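Local coordinates for protein carbohydrate deacetylase Agd3 (Neosartorya fumigata, PDB 6NWZ) that probably removes acetyl groups from the exopolysaccharide galactosaminogalactan, a polymer of the fungal biofilm, as a carbohydrate esterase, at residues S282-T287 with S296-E301. Numbering follows the deposited sequence.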
loop_
_atom_site.group_PDB
_atom_site.type_symbol
_atom_site.label_atom_id
_atom_site.label_comp_id
_atom_site.label_asym_id
_atom_site.label_seq_id
_atom_site.Cartn_x
_atom_site.Cartn_y
_atom_site.Cartn_z
ATOM N N SER A 282 -3.022 1.512 -24.571
ATOM C CA SER A 282 -3.902 0.348 -24.626
ATOM C C SER A 282 -3.126 -0.907 -24.991
ATOM O O SER A 282 -3.278 -1.955 -24.351
ATOM C CB SER A 282 -5.029 0.583 -25.631
ATOM O OG SER A 282 -5.822 1.694 -25.262
ATOM N N ALA A 283 -2.285 -0.821 -26.024
ATOM C CA ALA A 283 -1.514 -1.982 -26.449
ATOM C C ALA A 283 -0.545 -2.433 -25.367
ATOM O O ALA A 283 -0.171 -3.610 -25.317
ATOM C CB ALA A 283 -0.763 -1.662 -27.738
ATOM N N TRP A 284 -0.149 -1.520 -24.483
ATOM C CA TRP A 284 0.851 -1.816 -23.467
ATOM C C TRP A 284 0.256 -2.458 -22.220
ATOM O O TRP A 284 0.990 -3.114 -21.472
ATOM C CB TRP A 284 1.600 -0.528 -23.106
ATOM C CG TRP A 284 2.417 -0.599 -21.859
ATOM C CD1 TRP A 284 3.692 -1.068 -21.737
ATOM C CD2 TRP A 284 2.021 -0.164 -20.554
ATOM N NE1 TRP A 284 4.113 -0.959 -20.429
ATOM C CE2 TRP A 284 3.104 -0.407 -19.685
ATOM C CE3 TRP A 284 0.854 0.403 -20.035
ATOM C CZ2 TRP A 284 3.053 -0.102 -18.329
ATOM C CZ3 TRP A 284 0.806 0.705 -18.690
ATOM C CH2 TRP A 284 1.898 0.452 -17.851
ATOM N N VAL A 285 -1.050 -2.305 -21.987
ATOM C CA VAL A 285 -1.654 -2.866 -20.776
ATOM C C VAL A 285 -1.557 -4.388 -20.740
ATOM O O VAL A 285 -1.113 -4.930 -19.715
ATOM C CB VAL A 285 -3.091 -2.342 -20.607
ATOM C CG1 VAL A 285 -3.802 -3.080 -19.486
ATOM C CG2 VAL A 285 -3.064 -0.852 -20.312
ATOM N N PRO A 286 -1.923 -5.131 -21.795
ATOM C CA PRO A 286 -1.681 -6.584 -21.754
ATOM C C PRO A 286 -0.211 -6.948 -21.665
ATOM O O PRO A 286 0.129 -7.993 -21.093
ATOM C CB PRO A 286 -2.313 -7.088 -23.060
ATOM C CG PRO A 286 -2.437 -5.887 -23.926
ATOM C CD PRO A 286 -2.681 -4.748 -22.998
ATOM N N THR A 287 0.676 -6.107 -22.201
ATOM C CA THR A 287 2.106 -6.392 -22.138
ATOM C C THR A 287 2.605 -6.402 -20.698
ATOM O O THR A 287 3.327 -7.317 -20.285
ATOM C CB THR A 287 2.877 -5.361 -22.960
ATOM O OG1 THR A 287 2.460 -5.432 -24.330
ATOM C CG2 THR A 287 4.374 -5.616 -22.863
ATOM N N SER A 296 -2.462 -12.052 -11.147
ATOM C CA SER A 296 -2.485 -10.602 -11.218
ATOM C C SER A 296 -3.575 -10.117 -12.168
ATOM O O SER A 296 -4.154 -10.878 -12.949
ATOM C CB SER A 296 -1.130 -10.061 -11.667
ATOM O OG SER A 296 -0.135 -10.275 -10.685
ATOM N N SER A 297 -3.839 -8.815 -12.093
ATOM C CA SER A 297 -4.846 -8.157 -12.914
ATOM C C SER A 297 -4.693 -6.648 -12.793
ATOM O O SER A 297 -5.118 -6.057 -11.793
ATOM C CB SER A 297 -6.254 -8.582 -12.495
ATOM O OG SER A 297 -7.227 -7.760 -13.113
ATOM N N TYR A 298 -4.095 -6.014 -13.797
ATOM C CA TYR A 298 -3.798 -4.589 -13.750
ATOM C C TYR A 298 -4.560 -3.842 -14.836
ATOM O O TYR A 298 -4.666 -4.313 -15.973
ATOM C CB TYR A 298 -2.297 -4.339 -13.905
ATOM C CG TYR A 298 -1.928 -2.879 -14.053
ATOM C CD1 TYR A 298 -1.864 -2.040 -12.945
ATOM C CD2 TYR A 298 -1.636 -2.340 -15.300
ATOM C CE1 TYR A 298 -1.527 -0.705 -13.079
ATOM C CE2 TYR A 298 -1.297 -1.005 -15.444
ATOM C CZ TYR A 298 -1.244 -0.193 -14.333
ATOM O OH TYR A 298 -0.907 1.132 -14.480
ATOM N N PHE A 299 -5.090 -2.673 -14.478
ATOM C CA PHE A 299 -5.651 -1.756 -15.460
ATOM C C PHE A 299 -5.418 -0.327 -14.989
ATOM O O PHE A 299 -5.080 -0.077 -13.827
ATOM C CB PHE A 299 -7.144 -2.024 -15.721
ATOM C CG PHE A 299 -8.042 -1.799 -14.529
ATOM C CD1 PHE A 299 -8.493 -0.526 -14.205
ATOM C CD2 PHE A 299 -8.470 -2.867 -13.758
ATOM C CE1 PHE A 299 -9.331 -0.324 -13.120
ATOM C CE2 PHE A 299 -9.309 -2.673 -12.675
ATOM C CZ PHE A 299 -9.740 -1.398 -12.355
ATOM N N VAL A 300 -5.611 0.614 -15.910
ATOM C CA VAL A 300 -5.349 2.028 -15.669
ATOM C C VAL A 300 -6.674 2.751 -15.479
ATOM O O VAL A 300 -7.571 2.653 -16.327
ATOM C CB VAL A 300 -4.547 2.645 -16.828
ATOM C CG1 VAL A 300 -4.232 4.096 -16.532
ATOM C CG2 VAL A 300 -3.276 1.844 -17.073
ATOM N N GLU A 301 -6.793 3.486 -14.374
ATOM C CA GLU A 301 -8.001 4.226 -14.033
ATOM C C GLU A 301 -7.821 5.702 -14.355
ATOM O O GLU A 301 -6.789 6.299 -14.030
ATOM C CB GLU A 301 -8.346 4.058 -12.552
ATOM C CG GLU A 301 -9.774 4.435 -12.190
ATOM C CD GLU A 301 -10.113 4.100 -10.749
ATOM O OE1 GLU A 301 -9.215 4.215 -9.888
ATOM O OE2 GLU A 301 -11.273 3.713 -10.480
#
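Val285 meets the chain of residues 296-301 with both of its methyl groups. CG1, anti to the backbone N (chi1 171°), packs on the carbonyl of Tyr298, 3.8 Å from its O, while CG2 reaches Val300, lying 4.2 Å from CG2 of that residue. From the preceding residue, the Trp284 indole brings its six-membered ring to Tyr298. Here CZ3 of Trp284 approaches CE2 of Tyr298 to 4.2 Å, lying near the plane of the phenol ring and at its edge, while CE2 comes obliquely to the indole. No hydrogen bond links the two segments, and their cohesion is mainly apolar.

The polar ends of the aromatic pair are held from outside: Trp284 NE1 bonds Glu575 of helix 569-584, and Tyr298 OH bonds Thr252 at the start of strand 252-257. Both rings also touch Val574 of helix 569-584. Asn289 ties the two segments together indirectly, its ND2 bonding the carbonyl O of Val285 and its OD1 the backbone N of Tyr298. Phe299 turns the other way and stacks on Trp424.

Helix 275-289 thus packs against the chain around Tyr298 and Val300, which continues as strand 300-304, parallel to strands 252-257 and 384-387. The Val300 side chain is about 10 Å from that of the zinc ligand Asp255. This helix-on-sheet packing belongs to the alpha/beta core of the deacetylase domain.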